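Local coordinates for D,D-dipeptidase/D,D-carboxypeptidase (Enterococcus faecalis, PDB 4MUQ), which is a zinc-dependent D,D-dipeptidase of vancomycin resistance that cleaves D-Ala-D-Ala and probably also acts as a D,D-carboxypeptidase, at residues F148-A153 and W167-V172; G73-E78 and S106-G111. One frame throughout, in Å; residues are numbered along the deposited sequence.

Interaction 1 (F148-A153 and W167-V172). With ZN (zinc ion), chain B; LY0 ((2R)-3-[(R)-[(1R)-1-aminoethyl](hydroxy)phosphoryl]-2-methylpropanoic acid), chain C; 2D8 ((2R)-3-[(R)-[(1S)-1-aminoethyl](hydroxy)phosphoryl]-2-methylpropanoic acid), chain D.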
ATOM      1  N   PHE A 148       0.857   6.998   2.070  1.00 11.56           N
ATOM      2  CA  PHE A 148       1.928   6.110   1.607  1.00 10.96           C
ATOM      3  C   PHE A 148       2.891   5.706   2.723  1.00 11.69           C
ATOM      4  O   PHE A 148       3.109   6.465   3.682  1.00 13.52           O
ATOM      5  CB  PHE A 148       2.741   6.791   0.493  1.00 11.32           C
ATOM      6  CG  PHE A 148       2.190   6.603  -0.903  1.00 12.48           C
ATOM      7  CD1 PHE A 148       2.470   5.441  -1.623  1.00 11.90           C
ATOM      8  CD2 PHE A 148       1.435   7.600  -1.511  1.00 17.30           C
ATOM      9  CE1 PHE A 148       1.998   5.278  -2.908  1.00 13.72           C
ATOM     10  CE2 PHE A 148       0.958   7.437  -2.809  1.00 17.98           C
ATOM     11  CZ  PHE A 148       1.248   6.270  -3.500  1.00 15.97           C
ATOM     12  N   THR A 149       3.472   4.515   2.595  1.00 12.42           N
ATOM     13  CA  THR A 149       4.475   4.034   3.539  1.00 12.53           C
ATOM     14  C   THR A 149       5.654   3.448   2.757  1.00 10.17           C
ATOM     15  O   THR A 149       5.454   2.863   1.691  1.00 11.14           O
ATOM     16  CB  THR A 149       3.870   2.981   4.521  1.00 12.95           C
ATOM     17  OG1 THR A 149       4.769   2.757   5.613  1.00 17.76           O
ATOM     18  CG2 THR A 149       3.555   1.650   3.826  1.00 15.46           C
ATOM     19  N   GLN A 150       6.870   3.580   3.271  1.00 12.03           N
ATOM     20  CA  GLN A 150       7.981   2.859   2.655  1.00 11.36           C
ATOM     21  C   GLN A 150       7.851   1.405   3.100  1.00 10.71           C
ATOM     22  O   GLN A 150       7.845   1.093   4.295  1.00 13.02           O
ATOM     23  CB  GLN A 150       9.325   3.424   3.074  1.00 15.71           C
ATOM     24  CG  GLN A 150      10.471   2.787   2.309  1.00 16.19           C
ATOM     25  CD  GLN A 150      11.811   3.231   2.811  1.00 18.31           C
ATOM     26  OE1 GLN A 150      11.978   4.363   3.276  1.00 19.60           O
ATOM     27  NE2 GLN A 150      12.782   2.334   2.747  1.00 19.00           N
ATOM     28  N   ARG A 151       7.723   0.518   2.133  1.00 10.10           N
ATOM     29  CA  ARG A 151       7.246  -0.831   2.403  1.00  9.65           C
ATOM     30  C   ARG A 151       8.251  -1.760   3.068  1.00 10.49           C
ATOM     31  O   ARG A 151       7.868  -2.552   3.953  1.00 10.28           O
ATOM     32  CB  ARG A 151       6.726  -1.444   1.107  1.00  9.42           C
ATOM     33  CG  ARG A 151       6.100  -2.827   1.253  1.00  9.20           C
ATOM     34  CD  ARG A 151       4.873  -2.768   2.141  1.00  9.17           C
ATOM     35  NE  ARG A 151       4.208  -4.068   2.245  1.00 10.41           N
ATOM     36  CZ  ARG A 151       4.517  -5.006   3.136  1.00  9.54           C
ATOM     37  NH1 ARG A 151       5.514  -4.826   3.990  1.00 10.20           N
ATOM     38  NH2 ARG A 151       3.824  -6.138   3.152  1.00  9.86           N
ATOM     39  N   TYR A 152       9.519  -1.671   2.656  1.00  9.30           N
ATOM     40  CA  TYR A 152      10.517  -2.678   2.992  1.00  9.11           C
ATOM     41  C   TYR A 152      11.705  -2.043   3.684  1.00 11.12           C
ATOM     42  O   TYR A 152      12.659  -1.580   3.048  1.00 11.58           O
ATOM     43  CB  TYR A 152      10.965  -3.420   1.718  1.00  9.98           C
ATOM     44  CG  TYR A 152       9.838  -4.113   0.979  1.00  9.45           C
ATOM     45  CD1 TYR A 152       9.089  -5.120   1.584  1.00  9.52           C
ATOM     46  CD2 TYR A 152       9.518  -3.768  -0.328  1.00 10.89           C
ATOM     47  CE1 TYR A 152       8.048  -5.743   0.919  1.00  9.13           C
ATOM     48  CE2 TYR A 152       8.482  -4.404  -1.010  1.00 10.59           C
ATOM     49  CZ  TYR A 152       7.746  -5.392  -0.378  1.00  9.77           C
ATOM     50  OH  TYR A 152       6.703  -6.026  -1.029  1.00 10.73           O
ATOM     51  N   ALA A 153      11.645  -2.008   5.010  1.00 10.87           N
ATOM     52  CA  ALA A 153      12.714  -1.429   5.807  1.00 10.83           C
ATOM     53  C   ALA A 153      13.783  -2.457   6.161  1.00 11.55           C
ATOM     54  O   ALA A 153      13.498  -3.654   6.267  1.00 13.14           O
ATOM     55  CB  ALA A 153      12.129  -0.828   7.084  1.00 15.24           C
ATOM     56  N   TRP A 167      13.328   2.446  -2.349  1.00 10.92           N
ATOM     57  CA  TRP A 167      12.567   3.041  -3.458  1.00 11.52           C
ATOM     58  C   TRP A 167      11.098   2.653  -3.564  1.00 10.86           C
ATOM     59  O   TRP A 167      10.387   3.254  -4.363  1.00 10.85           O
ATOM     60  CB  TRP A 167      13.220   2.658  -4.788  1.00 12.26           C
ATOM     61  CG  TRP A 167      13.286   1.159  -4.959  1.00 12.87           C
ATOM     62  CD1 TRP A 167      12.284   0.328  -5.389  1.00 13.49           C
ATOM     63  CD2 TRP A 167      14.409   0.313  -4.669  1.00 12.52           C
ATOM     64  NE1 TRP A 167      12.718  -0.976  -5.382  1.00 14.60           N
ATOM     65  CE2 TRP A 167      14.019  -1.013  -4.951  1.00 17.05           C
ATOM     66  CE3 TRP A 167      15.704   0.551  -4.193  1.00 15.21           C
ATOM     67  CZ2 TRP A 167      14.878  -2.100  -4.767  1.00 15.95           C
ATOM     68  CZ3 TRP A 167      16.563  -0.534  -4.018  1.00 18.46           C
ATOM     69  CH2 TRP A 167      16.134  -1.844  -4.290  1.00 17.56           C
ATOM     70  N   HIS A 168      10.661   1.637  -2.820  1.00  9.62           N
ATOM     71  CA  HIS A 168       9.336   1.042  -3.006  1.00  9.38           C
ATOM     72  C   HIS A 168       8.330   1.549  -1.979  1.00  9.23           C
ATOM     73  O   HIS A 168       8.502   1.355  -0.766  1.00 10.52           O
ATOM     74  CB  HIS A 168       9.454  -0.493  -2.980  1.00  9.97           C
ATOM     75  CG  HIS A 168       8.149  -1.216  -3.119  1.00  8.84           C
ATOM     76  ND1 HIS A 168       7.851  -2.021  -4.203  1.00 10.63           N
ATOM     77  CD2 HIS A 168       7.092  -1.304  -2.279  1.00  9.66           C
ATOM     78  CE1 HIS A 168       6.652  -2.553  -4.028  1.00 12.07           C
ATOM     79  NE2 HIS A 168       6.177  -2.140  -2.865  1.00  9.69           N
ATOM     80  N   PHE A 169       7.273   2.190  -2.472  1.00  8.53           N
ATOM     81  CA  PHE A 169       6.265   2.785  -1.590  1.00  9.66           C
ATOM     82  C   PHE A 169       4.909   2.166  -1.839  1.00  9.25           C
ATOM     83  O   PHE A 169       4.538   1.883  -2.973  1.00  9.98           O
ATOM     84  CB  PHE A 169       6.230   4.310  -1.777  1.00 10.41           C
ATOM     85  CG  PHE A 169       7.444   4.981  -1.233  1.00 11.15           C
ATOM     86  CD1 PHE A 169       7.437   5.501   0.053  1.00 13.39           C
ATOM     87  CD2 PHE A 169       8.621   5.014  -1.962  1.00 11.61           C
ATOM     88  CE1 PHE A 169       8.571   6.096   0.598  1.00 14.60           C
ATOM     89  CE2 PHE A 169       9.763   5.594  -1.425  1.00 14.49           C
ATOM     90  CZ  PHE A 169       9.732   6.138  -0.138  1.00 15.61           C
ATOM     91  N   ARG A 170       4.175   1.952  -0.755  1.00  8.52           N
ATOM     92  CA  ARG A 170       2.868   1.304  -0.811  1.00  9.32           C
ATOM     93  C   ARG A 170       1.794   2.243  -0.282  1.00  8.25           C
ATOM     94  O   ARG A 170       1.956   2.829   0.799  1.00  9.55           O
ATOM     95  CB  ARG A 170       2.911   0.017   0.029  1.00  9.33           C
ATOM     96  CG  ARG A 170       1.547  -0.566   0.422  1.00  9.18           C
ATOM     97  CD  ARG A 170       0.721  -1.050  -0.754  1.00  8.99           C
ATOM     98  NE  ARG A 170      -0.628  -1.355  -0.276  1.00  8.96           N
ATOM     99  CZ  ARG A 170      -1.014  -2.539   0.186  1.00 10.44           C
ATOM    100  NH1 ARG A 170      -0.181  -3.570   0.191  1.00 10.05           N
ATOM    101  NH2 ARG A 170      -2.258  -2.692   0.640  1.00  9.75           N
ATOM    102  N   TYR A 171       0.723   2.417  -1.051  1.00  8.81           N
ATOM    103  CA  TYR A 171      -0.424   3.176  -0.572  1.00  8.35           C
ATOM    104  C   TYR A 171      -1.312   2.287   0.286  1.00  8.91           C
ATOM    105  O   TYR A 171      -1.783   1.240  -0.182  1.00 10.07           O
ATOM    106  CB  TYR A 171      -1.228   3.711  -1.745  1.00 10.11           C
ATOM    107  CG  TYR A 171      -2.393   4.571  -1.333  1.00 10.65           C
ATOM    108  CD1 TYR A 171      -2.201   5.899  -1.008  1.00 12.21           C
ATOM    109  CD2 TYR A 171      -3.678   4.048  -1.272  1.00 12.03           C
ATOM    110  CE1 TYR A 171      -3.266   6.697  -0.634  1.00 14.17           C
ATOM    111  CE2 TYR A 171      -4.757   4.842  -0.909  1.00 13.92           C
ATOM    112  CZ  TYR A 171      -4.536   6.165  -0.589  1.00 14.40           C
ATOM    113  OH  TYR A 171      -5.590   6.975  -0.214  1.00 16.77           O
ATOM    114  N   VAL A 172      -1.554   2.718   1.528  1.00  8.26           N
ATOM    115  CA  VAL A 172      -2.521   2.061   2.420  1.00  9.87           C
ATOM    116  C   VAL A 172      -3.664   2.996   2.775  1.00 11.36           C
ATOM    117  O   VAL A 172      -4.694   2.557   3.300  1.00 12.11           O
ATOM    118  CB  VAL A 172      -1.873   1.541   3.719  1.00 10.03           C
ATOM    119  CG1 VAL A 172      -0.957   0.364   3.419  1.00 11.80           C
ATOM    120  CG2 VAL A 172      -1.119   2.653   4.442  1.00 11.68           C
TER
HETATM  121 ZN    ZN B 301       8.595  -2.064  -6.141  0.66 10.28          ZN
HETATM  122  P   LY0 C 302      10.423  -4.245  -6.447  0.50 38.18           P
HETATM  123  C1  LY0 C 302      11.490  -5.564  -8.454  0.50 15.46           C
HETATM  124  N1  LY0 C 302      13.012  -4.619  -6.950  0.50 13.59           N
HETATM  125  C2  LY0 C 302      11.807  -4.337  -7.623  0.50 37.53           C
HETATM  126  C4  LY0 C 302      10.344  -5.755  -5.443  0.50 14.68           C
HETATM  127  C5  LY0 C 302       8.991  -6.041  -4.867  0.50  9.33           C
HETATM  128  C6  LY0 C 302       8.107  -6.694  -5.919  0.50  8.65           C
HETATM  129  C7  LY0 C 302       9.169  -6.923  -3.643  0.50  8.72           C
HETATM  130  O31 LY0 C 302       9.103  -4.140  -7.245  0.50  9.88           O
HETATM  131  O32 LY0 C 302      10.534  -2.929  -5.609  0.50  5.61           O
HETATM  132  O61 LY0 C 302       6.912  -6.455  -5.859  0.50 28.15           O
HETATM  133  O62 LY0 C 302       8.609  -7.443  -6.740  0.50  5.57           O
HETATM  134  C4  2D8 D 303      10.340  -5.754  -5.433  0.50 14.51           C
HETATM  135  C5  2D8 D 303       8.987  -6.042  -4.864  0.50 11.43           C
HETATM  136  C6  2D8 D 303       8.106  -6.694  -5.919  0.50 17.69           C
HETATM  137  C7  2D8 D 303       9.167  -6.924  -3.642  0.50 16.13           C
HETATM  138  N1  2D8 D 303      12.064  -3.178  -8.218  0.50 16.78           N
HETATM  139  P   2D8 D 303      10.423  -4.247  -6.439  0.50  5.77           P
HETATM  140  C1  2D8 D 303      11.518  -5.543  -8.452  0.50 23.25           C
HETATM  141  C2  2D8 D 303      11.866  -4.390  -7.532  0.50  9.95           C
HETATM  142  O31 2D8 D 303       9.115  -4.149  -7.257  0.50 51.75           O
HETATM  143  O32 2D8 D 303      10.535  -2.927  -5.609  0.50 42.59           O
HETATM  144  O61 2D8 D 303       6.912  -6.456  -5.860  0.50  5.05           O
HETATM  145  O62 2D8 D 303       8.609  -7.443  -6.740  0.50 27.78           O
HETATM  146  O   HOH W   1      10.390  -0.271   0.396  1.00 10.93           O
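His168 meets Arg151 and Tyr152 across the contact. Its CG stands anti to the backbone N (chi1 178°), which carries the ring toward the metal. CB only leads to the ring. CD2 touches Arg151 CB at 3.4 Å. Tyr152 CE2 sits over the centre of the imidazole face, and the two ring planes are 49° apart. Next to CG, ND1 binds the zinc ion at 2.1 Å; at the far side of the ring CE1 also lies near Tyr152 CE2, and NE2 is hydrogen-bonded to Glu107. The ring is thus held at both nitrogens. The backbones form an antiparallel pair at the edge of the four-stranded sheet of the hedgehog/DD-peptidase fold, with strand 148-150 outermost. Thr149 and Arg170 are its hydrogen-bonded pair. Beyond them, Arg151 N gives a nearly straight bond to His168 O (3.1 Å, 178°). Water 1 donates to the same oxygen and accepts from Tyr152 N. At the other end, Tyr171 CB lies over the face of Phe148, and the Tyr171 ring turns its edge to that face, centroids 5.4 Å apart. Trp167 NE1 donates to O32 of the phosphinate, modelled as two stereoisomers, at 2.9 Å.

Interaction 2 (G73-E78 and S106-G111). With ZN (zinc ion), chain B; 2D8 ((2R)-3-[(R)-[(1S)-1-aminoethyl](hydroxy)phosphoryl]-2-methylpropanoic acid), chain D; LY0 ((2R)-3-[(R)-[(1R)-1-aminoethyl](hydroxy)phosphoryl]-2-methylpropanoic acid), chain C.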
ATOM      1  N   GLY A  73       5.007   1.112 -11.651  1.00 11.12           N
ATOM      2  CA  GLY A  73       3.748   1.172 -10.919  1.00 10.96           C
ATOM      3  C   GLY A  73       3.015  -0.149 -11.000  1.00  9.24           C
ATOM      4  O   GLY A  73       3.511  -1.169 -10.514  1.00 10.41           O
ATOM      5  N   TYR A  74       1.827  -0.140 -11.594  1.00  9.65           N
ATOM      6  CA  TYR A  74       1.108  -1.393 -11.801  1.00 10.67           C
ATOM      7  C   TYR A  74       1.929  -2.330 -12.678  1.00 10.17           C
ATOM      8  O   TYR A  74       2.470  -1.913 -13.704  1.00 11.19           O
ATOM      9  CB  TYR A  74      -0.244  -1.143 -12.461  1.00 11.43           C
ATOM     10  CG  TYR A  74      -0.945  -2.435 -12.803  1.00 12.18           C
ATOM     11  CD1 TYR A  74      -1.563  -3.179 -11.805  1.00 12.95           C
ATOM     12  CD2 TYR A  74      -0.942  -2.933 -14.090  1.00 11.84           C
ATOM     13  CE1 TYR A  74      -2.194  -4.376 -12.090  1.00 15.49           C
ATOM     14  CE2 TYR A  74      -1.571  -4.149 -14.394  1.00 13.42           C
ATOM     15  CZ  TYR A  74      -2.181  -4.850 -13.374  1.00 15.68           C
ATOM     16  OH  TYR A  74      -2.809  -6.046 -13.640  1.00 18.90           O
ATOM     17  N   ARG A  75       2.007  -3.597 -12.268  1.00 10.65           N
ATOM     18  CA  ARG A  75       2.568  -4.641 -13.122  1.00 10.68           C
ATOM     19  C   ARG A  75       1.582  -5.784 -13.194  1.00 11.62           C
ATOM     20  O   ARG A  75       0.981  -6.174 -12.182  1.00 12.62           O
ATOM     21  CB  ARG A  75       3.921  -5.129 -12.594  1.00 11.72           C
ATOM     22  CG  ARG A  75       4.916  -3.989 -12.465  1.00 12.78           C
ATOM     23  CD  ARG A  75       6.362  -4.425 -12.393  1.00 20.59           C
ATOM     24  NE  ARG A  75       6.683  -5.201 -11.200  1.00 14.38           N
ATOM     25  CZ  ARG A  75       7.500  -4.798 -10.217  1.00 11.97           C
ATOM     26  NH1 ARG A  75       8.065  -3.596 -10.216  1.00 14.65           N
ATOM     27  NH2 ARG A  75       7.733  -5.606  -9.206  1.00 13.31           N
ATOM     28  N   SER A  76       1.399  -6.296 -14.399  1.00 10.62           N
ATOM     29  CA  SER A  76       0.573  -7.464 -14.630  1.00  9.95           C
ATOM     30  C   SER A  76       1.317  -8.719 -14.202  1.00 10.04           C
ATOM     31  O   SER A  76       2.519  -8.696 -13.945  1.00 10.15           O
ATOM     32  CB  SER A  76       0.270  -7.585 -16.107  1.00 13.70           C
ATOM     33  OG  SER A  76       1.469  -7.808 -16.838  1.00 12.48           O
ATOM     34  N   LEU A  77       0.599  -9.835 -14.182  1.00 10.68           N
ATOM     35  CA  LEU A  77       1.210 -11.108 -13.831  1.00  9.78           C
ATOM     36  C   LEU A  77       2.335 -11.493 -14.796  1.00  9.61           C
ATOM     37  O   LEU A  77       3.402 -11.947 -14.368  1.00 10.56           O
ATOM     38  CB  LEU A  77       0.141 -12.198 -13.823  1.00 10.00           C
ATOM     39  CG  LEU A  77       0.668 -13.615 -13.579  1.00 10.11           C
ATOM     40  CD1 LEU A  77       1.302 -13.736 -12.202  1.00 13.49           C
ATOM     41  CD2 LEU A  77      -0.462 -14.620 -13.738  1.00 12.84           C
ATOM     42  N   GLU A  78       2.107 -11.310 -16.095  1.00 10.17           N
ATOM     43  CA  GLU A  78       3.170 -11.615 -17.054  1.00 10.99           C
ATOM     44  C   GLU A  78       4.412 -10.759 -16.843  1.00 10.44           C
ATOM     45  O   GLU A  78       5.535 -11.260 -16.942  1.00 10.68           O
ATOM     46  CB  GLU A  78       2.671 -11.564 -18.509  1.00 15.30           C
ATOM     47  CG  GLU A  78       2.415 -10.166 -19.098  1.00 16.94           C
ATOM     48  CD  GLU A  78       3.674  -9.482 -19.659  1.00 25.12           C
ATOM     49  OE1 GLU A  78       3.588  -8.272 -19.957  1.00 28.27           O
ATOM     50  OE2 GLU A  78       4.740 -10.134 -19.807  1.00 19.85           O
ATOM     51  N   SER A 106       3.250  -9.950  -5.474  1.00  9.00           N
ATOM     52  CA  SER A 106       3.792  -8.587  -5.581  1.00  8.49           C
ATOM     53  C   SER A 106       2.718  -7.527  -5.386  1.00  8.65           C
ATOM     54  O   SER A 106       1.649  -7.591  -6.001  1.00  9.65           O
ATOM     55  CB  SER A 106       4.400  -8.371  -6.963  1.00  9.33           C
ATOM     56  OG  SER A 106       4.777  -7.007  -7.146  1.00  9.99           O
ATOM     57  N   GLU A 107       3.000  -6.546  -4.531  1.00 10.14           N
ATOM     58  CA  GLU A 107       2.135  -5.378  -4.397  1.00 11.71           C
ATOM     59  C   GLU A 107       1.984  -4.620  -5.675  1.00 10.14           C
ATOM     60  O   GLU A 107       1.020  -3.876  -5.838  1.00 10.94           O
ATOM     61  CB  GLU A 107       2.711  -4.377  -3.403  1.00 13.07           C
ATOM     62  CG  GLU A 107       2.841  -4.884  -2.016  1.00 13.25           C
ATOM     63  CD  GLU A 107       3.146  -3.767  -1.046  1.00 10.28           C
ATOM     64  OE1 GLU A 107       3.959  -2.852  -1.372  1.00  9.76           O
ATOM     65  OE2 GLU A 107       2.566  -3.832   0.038  1.00  9.83           O
ATOM     66  N   HIS A 108       2.936  -4.763  -6.596  1.00  8.96           N
ATOM     67  CA  HIS A 108       2.798  -4.029  -7.847  1.00  8.32           C
ATOM     68  C   HIS A 108       1.583  -4.491  -8.653  1.00  9.48           C
ATOM     69  O   HIS A 108       1.042  -3.737  -9.460  1.00 10.74           O
ATOM     70  CB  HIS A 108       4.074  -4.092  -8.695  1.00 10.60           C
ATOM     71  CG  HIS A 108       5.157  -3.203  -8.185  1.00  9.83           C
ATOM     72  ND1 HIS A 108       5.284  -1.884  -8.571  1.00  9.79           N
ATOM     73  CD2 HIS A 108       6.152  -3.438  -7.302  1.00 11.40           C
ATOM     74  CE1 HIS A 108       6.319  -1.348  -7.951  1.00 10.35           C
ATOM     75  NE2 HIS A 108       6.869  -2.270  -7.177  1.00  9.60           N
ATOM     76  N   GLN A 109       1.148  -5.726  -8.419  1.00  9.61           N
ATOM     77  CA  GLN A 109      -0.019  -6.260  -9.114  1.00  9.76           C
ATOM     78  C   GLN A 109      -1.338  -5.707  -8.572  1.00  8.30           C
ATOM     79  O   GLN A 109      -2.391  -6.037  -9.084  1.00 11.67           O
ATOM     80  CB  GLN A 109      -0.027  -7.797  -9.077  1.00  9.80           C
ATOM     81  CG  GLN A 109       1.147  -8.430  -9.840  1.00  9.98           C
ATOM     82  CD  GLN A 109       1.200  -9.924  -9.665  1.00 11.18           C
ATOM     83  OE1 GLN A 109       2.117 -10.444  -9.017  1.00 11.62           O
ATOM     84  NE2 GLN A 109       0.214 -10.631 -10.211  1.00 10.96           N
ATOM     85  N   THR A 110      -1.279  -4.844  -7.553  1.00 11.11           N
ATOM     86  CA  THR A 110      -2.508  -4.261  -6.985  1.00 12.52           C
ATOM     87  C   THR A 110      -2.805  -2.846  -7.485  1.00 11.59           C
ATOM     88  O   THR A 110      -3.901  -2.331  -7.282  1.00 12.46           O
ATOM     89  CB  THR A 110      -2.462  -4.142  -5.441  1.00 12.27           C
ATOM     90  OG1 THR A 110      -1.461  -3.192  -5.061  1.00 11.24           O
ATOM     91  CG2 THR A 110      -2.202  -5.496  -4.759  1.00 13.81           C
ATOM     92  N   GLY A 111      -1.819  -2.190  -8.089  1.00  9.50           N
ATOM     93  CA  GLY A 111      -1.972  -0.780  -8.427  1.00 11.09           C
ATOM     94  C   GLY A 111      -1.752   0.175  -7.266  1.00  8.55           C
ATOM     95  O   GLY A 111      -1.958   1.381  -7.425  1.00  9.65           O
TER
HETATM   96 ZN    ZN B 301       8.595  -2.064  -6.141  0.66 10.28          ZN
HETATM   97  C4  2D8 D 303      10.340  -5.754  -5.433  0.50 14.51           C
HETATM   98  C5  2D8 D 303       8.987  -6.042  -4.864  0.50 11.43           C
HETATM   99  C6  2D8 D 303       8.106  -6.694  -5.919  0.50 17.69           C
HETATM  100  C7  2D8 D 303       9.167  -6.924  -3.642  0.50 16.13           C
HETATM  101  N1  2D8 D 303      12.064  -3.178  -8.218  0.50 16.78           N
HETATM  102  P   2D8 D 303      10.423  -4.247  -6.439  0.50  5.77           P
HETATM  103  C1  2D8 D 303      11.518  -5.543  -8.452  0.50 23.25           C
HETATM  104  C2  2D8 D 303      11.866  -4.390  -7.532  0.50  9.95           C
HETATM  105  O31 2D8 D 303       9.115  -4.149  -7.257  0.50 51.75           O
HETATM  106  O32 2D8 D 303      10.535  -2.927  -5.609  0.50 42.59           O
HETATM  107  O61 2D8 D 303       6.912  -6.456  -5.860  0.50  5.05           O
HETATM  108  O62 2D8 D 303       8.609  -7.443  -6.740  0.50 27.78           O
HETATM  109  P   LY0 C 302      10.423  -4.245  -6.447  0.50 38.18           P
HETATM  110  C1  LY0 C 302      11.490  -5.564  -8.454  0.50 15.46           C
HETATM  111  N1  LY0 C 302      13.012  -4.619  -6.950  0.50 13.59           N
HETATM  112  C2  LY0 C 302      11.807  -4.337  -7.623  0.50 37.53           C
HETATM  113  C4  LY0 C 302      10.344  -5.755  -5.443  0.50 14.68           C
HETATM  114  C5  LY0 C 302       8.991  -6.041  -4.867  0.50  9.33           C
HETATM  115  C6  LY0 C 302       8.107  -6.694  -5.919  0.50  8.65           C
HETATM  116  C7  LY0 C 302       9.169  -6.923  -3.643  0.50  8.72           C
HETATM  117  O31 LY0 C 302       9.103  -4.140  -7.245  0.50  9.88           O
HETATM  118  O32 LY0 C 302      10.534  -2.929  -5.609  0.50  5.61           O
HETATM  119  O61 LY0 C 302       6.912  -6.455  -5.859  0.50 28.15           O
HETATM  120  O62 LY0 C 302       8.609  -7.443  -6.740  0.50  5.57           O
HETATM  121  O   HOH W   2      -3.546  -7.497 -11.063  1.00 21.07           O
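The phosphinate oxygen O31 is gripped by the guanidinium of Arg75 and by the zinc ion. Arg75 NH2 donates to O31 of LY0 at 2.8 Å, and NH1 adds a longer, more bent bond to it. O31 lies at the edge of the guanidinium, near its plane. The other stereoisomer, 2D8, puts its O31 in almost the same place. The guanidinium lies flat on the His108 ring, centres 3.7 Å apart and planes at 19°. A bend at chi3 of Arg75 (-65°) turns it onto that face. Ser72 and Gln80 also take hydrogen bonds from the group, which helps to fix its rotation. His108 binds the zinc ion through NE2 at 2.0 Å. Its ND1 donates to Gly73 O at 2.7 Å, nearly in the ring plane, so a backbone carbonyl sets the ring. Arg75 N returns a bond to His108 O (3.0 Å). Ser106 OG accepts from His108 N in an ST turn and lies 2.6 Å from O61 of the LY0 carboxylate. Tyr74 OH and Gln109 O are bridged by water 2. This is the zinc site of an M15B D,D-peptidase, where His108 is joined by Asp115 and His168.

In the fold
Interactions 1 and 2 meet at the zinc ion, their centres about 14 Å apart. Each supplies one histidine ligand: His168 ND1 and His108 NE2 lie 3.1 Å apart, with the rings nearly perpendicular. Asp115, on the strand 113-118 beside 168-171, completes the protein ligands. The inhibitor is shared: interaction 1 holds O32, interaction 2 holds O31 and meets the carboxylate end. Glu107 is a second tie. Its OE2 forms salt bridges to Arg151 NE and Arg170 NH1, both at 2.8 Å, and its OE1 accepts from His168. The Glu107 carboxylate probably offsets the like charges of Arg151 and Arg170, which lie near each other. Glu107 thus probably helps to position His168 as a second-shell residue.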